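Local coordinates for two-domain protein containing predicted PHP-like metal-dependent phosphoesterase (Bacteroides vulgatus ATCC 8482, PDB 3E38) that binds zinc ions and probably acts as a metal-dependent phosphoesterase of the PHP family, perhaps on nucleic acids, at residues B[21-26]-B[224-229]; B[46-51]-B[211-216]; B[104-109]-B[228-233]. One frame throughout, in Å; residues are numbered along the deposited sequence.

Interaction 1: residues B[21-26]-B[224-229]; sequences CDFHMH and QGIREA. With ZN (zinc ion), chain I.
The Phe23 ring meets Ile226 obliquely, through its outer end: CZ of Phe23 lies 4.0 Å from CG2 of Ile226. The other flat group, the His24 ring, has its edge turned to the zinc ion and, close to its plane, to NE2 of His26. Ile226 serves two partners with two branches. With CG1 anti to the carbonyl carbon (chi1 -68°), CG2 is left anti to the backbone N and goes to Phe23, while the extended CG1 arm carries CD1 to within 4.2 Å of SG of Cys21. Both meetings are apolar, and all three residues are buried. Strand 17-22 belongs to the curled sheet of a PHP domain, a distorted beta/alpha barrel, and the same segment carries His24 and His26, which form the family's HxH motif. NE2 of His24 is 2.2 Å from the zinc ion, NE2 of His26 lies at the same 2.2 Å from that zinc ion, and a water is a further ligand of the metal; Glu93 and Asp194 supply the other protein ligands. Glu167 hydrogen-bonds ND1 of His24 and so helps fix the rotation of this ring. Helix 223-231, which carries Ile226, also touches Ala50 and Val216 beside Cys21.

Interaction 2: residues B[46-51]-B[211-216]; sequences DGLDAI and RTMTFV
Asp46 and Arg211 approach at about a right angle, with the carboxylate and guanidinium planes turned 75° apart. Arg211 grips side-on, and both of its nitrogens go to one oxygen. NH2 of Arg211 is 2.9 Å from OD2 of Asp46, and NE of Arg211 is 3.1 Å from the same OD2. Seen from the arginine, the oxygen sits almost in the guanidinium plane for both bonds. Seen from the aspartate the two differ: NE uses the anti lone pair of OD2, whereas NH2 comes from well above the carboxylate plane. Neither bond is quite straight, because two N-H groups of one guanidinium converge on a single oxygen. A water also spans the pair, accepting from the backbone N of Arg211 and donating weakly to OD2 of Asp46.

The side chains of Leu48 and Arg211 extend toward each other. CD1 of Leu48 lies over the centre of one guanidinium face, 3.6 Å from CZ of Arg211, so an apolar methyl covers one flat side while the charges pair along the edge. NH1 of Arg211 has a salt bridge of its own with Asp22, and the guanidinium is therefore held between two acids. The second methyl of Leu48, CD2, packs 4.0 Å from SE of Met213, a selenomethionine whose chain bends at chi3 (69°) and brings its CE equally close to CD2.

Gly47, with positive phi, forms the Schellman motif after helix 36-45. Strand 17-22, helix 36-45 and strand 50-56 make a beta-alpha-beta crossover, and residues 46-51 lead from the helix into its second strand. The contact reaches across strand 17-22, which lies between 50-56 and 213-218 in the sheet, with Ala43 of helix 36-45 against Leu48 and Glu42 against Arg211.

Interaction 3: residues B[104-109]-B[228-233]; sequences NAIFLS and EALDNR
Strand 102-106 and the last turn of helix 223-231 keep their backbones well apart, the closest CA atoms being those of Ile106 and Leu230 at 10.8 Å, so long apolar side chains make the whole contact. Leu230 bridges the distance with a single methyl. Its CD1 lies 3.8 Å from CE2 of Phe107, meeting that ring at its edge and near the ring plane, and the two side chains cross at a slant. The same CD1 is 4.0 Å from CD1 of Ile106, here with the side chains at about a right angle, one methyl against another. Ile106 gets there with CG1 set between the backbone N and the carbonyl carbon (chi1 69°) and CD1 stretched out beyond it. Phe107 takes up a left-handed backbone conformation (phi 71°), and its side chain as well as that of Ile106 heads for the helix.

Ile106 belongs to the inner packing of the curled sheet of the PHP domain: it also rests on Ser52 and Thr54 of strand 50-56 and on Ile89 of strand 87-95. Leu230 reaches Phe132 of strand 132-135 too, which places the helix across several strands at once. Nearby, Asn104 on the same strand hydrogen-bonds Asn136 and touches His24 and Glu93, two zinc ligands.

The helix ends after Asp231. Asn232 folds back, and its ND2 donates to the carbonyl O of Glu228 at 2.7 Å, with a bent N-H...O angle of 139° and the donor tilted out of the carbonyl plane. Arg233, with positive phi, is the C-prime residue of a Schellman motif in which its own N bonds weakly to the O of Leu230, together with the bond from N of Arg234 to O of Ala229.

How the interactions relate
From the N terminus, residues 21-26 open interaction 1, which closes only at residues 224-229, about 200 residues on. Residues 46-51 come next and pair with residues 211-216, so interaction 2 nests inside that loop. Interaction 3 starts at residues 104-109, inside the loop of interaction 2, but ends at residues 228-233 beyond it, so the two cross. Interactions 1 and 3 finish on the same helix, 223-231, which directly follows strand 213-218 of interaction 2. Together they fasten this late strand and helix to early strands of the curled sheet. A probable hydrogen bond from Thr214 N to Cys21 O joins interactions 1 and 2, and Phe23 packs on Ile106 between interactions 1 and 3.

Interaction 1: residues B[21-26]-B[224-229]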
# COMPACT_ATOMS: atom_id res chain seq x y z
N CYS B 21 24.10 5.54 3.47
CA CYS B 21 24.96 4.86 2.51
C CYS B 21 24.78 3.35 2.40
O CYS B 21 24.40 2.70 3.39
CB CYS B 21 26.43 5.15 2.87
SG CYS B 21 26.78 6.90 3.21
N ASP B 22 25.01 2.84 1.18
CA ASP B 22 24.96 1.40 0.83
C ASP B 22 26.29 1.03 0.18
O ASP B 22 26.57 1.36 -0.98
CB ASP B 22 23.76 1.09 -0.06
CG ASP B 22 23.49 -0.39 -0.20
OD1 ASP B 22 24.18 -1.18 0.48
OD2 ASP B 22 22.55 -0.75 -0.97
N PHE B 23 27.12 0.34 0.94
CA PHE B 23 28.50 0.09 0.52
C PHE B 23 28.73 -1.27 -0.13
O PHE B 23 29.85 -1.75 -0.19
CB PHE B 23 29.42 0.22 1.74
CG PHE B 23 29.44 1.60 2.37
CD1 PHE B 23 29.82 2.70 1.62
CD2 PHE B 23 29.14 1.78 3.69
CE1 PHE B 23 29.89 3.94 2.18
CE2 PHE B 23 29.19 3.03 4.27
CZ PHE B 23 29.55 4.10 3.51
N HIS B 24 27.65 -1.89 -0.56
CA HIS B 24 27.72 -3.26 -1.08
C HIS B 24 26.53 -3.60 -1.94
O HIS B 24 25.40 -3.72 -1.49
CB HIS B 24 27.77 -4.22 0.12
CG HIS B 24 28.09 -5.63 -0.22
ND1 HIS B 24 28.55 -6.52 0.73
CD2 HIS B 24 28.09 -6.30 -1.39
CE1 HIS B 24 28.78 -7.69 0.17
NE2 HIS B 24 28.50 -7.59 -1.12
N MSE B 25 26.81 -3.73 -3.22
CA MSE B 25 25.78 -4.06 -4.17
C MSE B 25 26.40 -4.54 -5.46
O MSE B 25 27.60 -4.37 -5.68
CB MSE B 25 24.90 -2.85 -4.41
CG MSE B 25 25.59 -1.73 -5.11
SE MSE B 25 24.51 -0.09 -5.12
CE MSE B 25 24.38 0.11 -3.23
N HIS B 26 25.52 -5.05 -6.32
CA HIS B 26 25.88 -5.70 -7.59
C HIS B 26 25.06 -5.38 -8.80
O HIS B 26 23.92 -5.02 -8.70
CB HIS B 26 25.84 -7.20 -7.38
CG HIS B 26 26.72 -7.66 -6.27
ND1 HIS B 26 28.03 -8.04 -6.46
CD2 HIS B 26 26.49 -7.76 -4.95
CE1 HIS B 26 28.55 -8.40 -5.30
NE2 HIS B 26 27.62 -8.25 -4.37
N GLN B 224 35.58 12.25 1.14
CA GLN B 224 36.56 12.32 2.24
C GLN B 224 35.80 12.34 3.56
O GLN B 224 36.23 11.75 4.58
CB GLN B 224 37.51 13.54 2.09
N GLY B 225 34.66 13.01 3.54
CA GLY B 225 33.83 13.10 4.74
C GLY B 225 33.40 11.71 5.20
O GLY B 225 33.52 11.31 6.39
N ILE B 226 32.96 10.95 4.22
CA ILE B 226 32.51 9.59 4.50
C ILE B 226 33.65 8.73 5.02
O ILE B 226 33.52 7.99 5.98
CB ILE B 226 31.97 8.94 3.27
CG1 ILE B 226 30.65 9.64 2.85
CG2 ILE B 226 31.72 7.45 3.49
CD1 ILE B 226 30.06 9.03 1.68
N ARG B 227 34.76 8.84 4.35
CA ARG B 227 35.92 8.04 4.66
C ARG B 227 36.37 8.31 6.08
O ARG B 227 36.69 7.36 6.81
CB ARG B 227 37.08 8.29 3.67
CG ARG B 227 38.36 7.52 4.02
CD ARG B 227 38.05 6.07 4.17
NE ARG B 227 39.17 5.23 4.59
CZ ARG B 227 40.07 4.70 3.76
NH1 ARG B 227 40.07 4.93 2.44
NH2 ARG B 227 40.99 3.93 4.27
N GLU B 228 36.34 9.59 6.48
CA GLU B 228 36.80 9.99 7.84
C GLU B 228 35.85 9.45 8.93
O GLU B 228 36.25 8.97 10.01
CB GLU B 228 37.01 11.52 7.95
CG GLU B 228 37.48 12.00 9.33
CD GLU B 228 36.36 12.19 10.34
OE1 GLU B 228 35.17 12.29 9.92
OE2 GLU B 228 36.68 12.30 11.54
N ALA B 229 34.57 9.46 8.59
CA ALA B 229 33.54 8.89 9.47
C ALA B 229 33.81 7.39 9.68
O ALA B 229 33.83 6.88 10.81
CB ALA B 229 32.15 9.08 8.88
ZN ZN I . 28.07 -9.28 -2.45
O HOH W 1 28.54 -10.47 -0.77

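Interaction 2: residues B[46-51]-B[211-216]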
# COMPACT_ATOMS: atom_id res chain seq x y z
N ASP B 46 15.57 6.30 -3.18
CA ASP B 46 15.50 5.87 -1.78
C ASP B 46 16.08 6.88 -0.79
O ASP B 46 16.21 6.56 0.40
CB ASP B 46 16.28 4.56 -1.52
CG ASP B 46 15.72 3.31 -2.24
OD1 ASP B 46 14.69 3.38 -2.95
OD2 ASP B 46 16.36 2.23 -2.07
N GLY B 47 16.55 8.03 -1.25
CA GLY B 47 17.08 9.06 -0.34
C GLY B 47 18.48 8.81 0.22
O GLY B 47 18.87 9.32 1.29
N LEU B 48 19.22 8.01 -0.52
CA LEU B 48 20.57 7.66 -0.18
C LEU B 48 21.41 8.78 -0.63
O LEU B 48 21.01 9.53 -1.49
CB LEU B 48 21.03 6.39 -0.89
CG LEU B 48 20.45 5.04 -0.59
CD1 LEU B 48 21.42 3.98 -1.19
CD2 LEU B 48 20.32 4.89 0.88
N ASP B 49 22.60 8.84 -0.04
CA ASP B 49 23.60 9.87 -0.35
C ASP B 49 24.83 9.32 -1.08
O ASP B 49 25.53 10.02 -1.84
CB ASP B 49 24.07 10.52 0.95
CG ASP B 49 22.97 11.27 1.65
OD1 ASP B 49 22.37 12.18 1.03
OD2 ASP B 49 22.72 11.00 2.83
N ALA B 50 25.09 8.06 -0.82
CA ALA B 50 26.29 7.42 -1.32
C ALA B 50 26.14 5.91 -1.47
O ALA B 50 25.42 5.23 -0.71
CB ALA B 50 27.49 7.77 -0.41
N ILE B 51 26.86 5.41 -2.46
CA ILE B 51 26.87 4.00 -2.76
C ILE B 51 28.20 3.55 -3.27
O ILE B 51 28.99 4.32 -3.70
CB ILE B 51 25.84 3.64 -3.89
CG1 ILE B 51 26.25 4.27 -5.21
CG2 ILE B 51 24.41 4.06 -3.52
CD1 ILE B 51 25.31 3.92 -6.40
N ARG B 211 15.79 -0.64 2.43
CA ARG B 211 17.00 -1.38 2.18
C ARG B 211 17.89 -1.27 3.40
O ARG B 211 17.96 -0.21 4.00
CB ARG B 211 17.74 -0.88 0.94
CG ARG B 211 18.65 0.33 1.17
CD ARG B 211 19.68 0.45 0.07
NE ARG B 211 19.08 1.03 -1.12
CZ ARG B 211 19.62 1.05 -2.32
NH1 ARG B 211 20.80 0.50 -2.53
NH2 ARG B 211 18.96 1.62 -3.32
N THR B 212 18.54 -2.36 3.77
CA THR B 212 19.51 -2.34 4.86
C THR B 212 20.62 -1.39 4.47
O THR B 212 21.10 -1.38 3.35
CB THR B 212 20.02 -3.75 5.14
OG1 THR B 212 18.89 -4.52 5.56
CG2 THR B 212 21.10 -3.79 6.22
N MSE B 213 20.99 -0.54 5.38
CA MSE B 213 21.97 0.47 5.03
C MSE B 213 22.78 0.94 6.21
O MSE B 213 22.65 0.44 7.29
CB MSE B 213 21.25 1.68 4.44
CG MSE B 213 20.36 2.42 5.45
SE MSE B 213 19.37 3.91 4.64
CE MSE B 213 18.16 2.82 3.55
N THR B 214 23.63 1.92 5.95
CA THR B 214 24.48 2.50 7.03
C THR B 214 24.32 4.00 7.17
O THR B 214 24.36 4.76 6.20
CB THR B 214 26.00 2.22 6.83
OG1 THR B 214 26.22 0.83 6.67
CG2 THR B 214 26.83 2.73 7.98
N PHE B 215 24.03 4.40 8.39
CA PHE B 215 24.04 5.81 8.72
C PHE B 215 25.49 6.19 9.03
O PHE B 215 26.14 5.58 9.93
CB PHE B 215 23.15 6.16 9.94
CG PHE B 215 21.70 5.99 9.70
CD1 PHE B 215 21.20 5.89 8.42
CD2 PHE B 215 20.80 6.05 10.77
CE1 PHE B 215 19.84 5.75 8.19
CE2 PHE B 215 19.42 5.92 10.56
CZ PHE B 215 18.95 5.76 9.27
N VAL B 216 25.99 7.17 8.28
CA VAL B 216 27.35 7.70 8.44
C VAL B 216 27.31 9.16 8.92
O VAL B 216 26.75 10.04 8.26
CB VAL B 216 28.19 7.58 7.13
CG1 VAL B 216 29.67 7.98 7.36
CG2 VAL B 216 28.14 6.15 6.55
O HOH W 2 15.38 2.04 0.85

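Interaction 3: residues B[104-109]-B[228-233]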
# COMPACT_ATOMS: atom_id res chain seq x y z
N ASN B 104 34.76 -6.71 1.34
CA ASN B 104 34.69 -5.56 0.44
C ASN B 104 35.83 -4.61 0.72
O ASN B 104 36.17 -4.34 1.86
CB ASN B 104 33.38 -4.83 0.51
CG ASN B 104 32.33 -5.43 -0.38
OD1 ASN B 104 32.46 -6.56 -0.82
ND2 ASN B 104 31.30 -4.66 -0.67
N ALA B 105 36.43 -4.17 -0.38
CA ALA B 105 37.49 -3.17 -0.43
C ALA B 105 36.84 -1.96 -1.07
O ALA B 105 36.44 -2.02 -2.22
CB ALA B 105 38.67 -3.67 -1.25
N ILE B 106 36.67 -0.89 -0.30
CA ILE B 106 36.11 0.34 -0.85
C ILE B 106 37.14 1.47 -0.74
O ILE B 106 38.18 1.40 -0.05
CB ILE B 106 34.69 0.70 -0.28
CG1 ILE B 106 34.76 1.11 1.20
CG2 ILE B 106 33.72 -0.51 -0.48
CD1 ILE B 106 33.47 1.62 1.75
N PHE B 107 36.85 2.49 -1.52
CA PHE B 107 37.75 3.64 -1.68
C PHE B 107 38.97 3.22 -2.48
O PHE B 107 40.07 3.70 -2.34
CB PHE B 107 38.08 4.33 -0.34
CG PHE B 107 36.93 5.15 0.19
CD1 PHE B 107 36.62 6.35 -0.40
CD2 PHE B 107 36.10 4.67 1.18
CE1 PHE B 107 35.57 7.08 0.04
CE2 PHE B 107 35.04 5.41 1.65
CZ PHE B 107 34.77 6.61 1.07
N LEU B 108 38.74 2.26 -3.34
CA LEU B 108 39.76 1.86 -4.30
C LEU B 108 39.97 2.91 -5.34
O LEU B 108 39.08 3.74 -5.61
CB LEU B 108 39.34 0.56 -5.05
CG LEU B 108 39.28 -0.68 -4.14
CD1 LEU B 108 38.83 -1.91 -4.89
CD2 LEU B 108 40.62 -0.93 -3.41
N SER B 109 41.14 2.84 -5.97
CA SER B 109 41.49 3.69 -7.11
C SER B 109 41.44 2.86 -8.39
O SER B 109 41.14 3.36 -9.48
CB SER B 109 42.85 4.35 -6.92
OG SER B 109 43.87 3.38 -6.82
N GLU B 228 36.34 9.59 6.48
CA GLU B 228 36.80 9.99 7.84
C GLU B 228 35.85 9.45 8.93
O GLU B 228 36.25 8.97 10.01
CB GLU B 228 37.01 11.52 7.95
CG GLU B 228 37.48 12.00 9.33
CD GLU B 228 36.36 12.19 10.34
OE1 GLU B 228 35.17 12.29 9.92
OE2 GLU B 228 36.68 12.30 11.54
N ALA B 229 34.57 9.46 8.59
CA ALA B 229 33.54 8.89 9.47
C ALA B 229 33.81 7.39 9.68
O ALA B 229 33.83 6.88 10.81
CB ALA B 229 32.15 9.08 8.88
N LEU B 230 34.04 6.72 8.57
CA LEU B 230 34.26 5.27 8.59
C LEU B 230 35.52 4.94 9.33
O LEU B 230 35.59 3.93 10.01
CB LEU B 230 34.34 4.63 7.20
CG LEU B 230 33.11 4.72 6.29
CD1 LEU B 230 33.42 4.18 4.87
CD2 LEU B 230 31.95 3.97 6.91
N ASP B 231 36.51 5.80 9.20
CA ASP B 231 37.81 5.53 9.81
C ASP B 231 37.70 5.61 11.29
O ASP B 231 38.48 4.99 12.06
CB ASP B 231 38.89 6.52 9.36
CG ASP B 231 39.37 6.27 7.95
OD1 ASP B 231 39.14 5.16 7.44
OD2 ASP B 231 40.01 7.17 7.38
N ASN B 232 36.72 6.38 11.69
CA ASN B 232 36.51 6.72 13.10
C ASN B 232 35.29 6.06 13.70
O ASN B 232 34.83 6.45 14.76
CB ASN B 232 36.45 8.25 13.22
CG ASN B 232 37.82 8.89 13.05
OD1 ASN B 232 38.73 8.64 13.86
ND2 ASN B 232 37.96 9.72 12.02
N ARG B 233 34.78 5.08 12.97
CA ARG B 233 33.62 4.25 13.33
C ARG B 233 32.32 4.99 13.65
O ARG B 233 31.49 4.52 14.45
CB ARG B 233 33.99 3.39 14.53
CG ARG B 233 35.37 2.75 14.41
CD ARG B 233 35.89 2.41 15.81
NE ARG B 233 35.96 3.63 16.63
CZ ARG B 233 37.02 4.45 16.70
NH1 ARG B 233 38.12 4.22 16.00
NH2 ARG B 233 36.96 5.52 17.48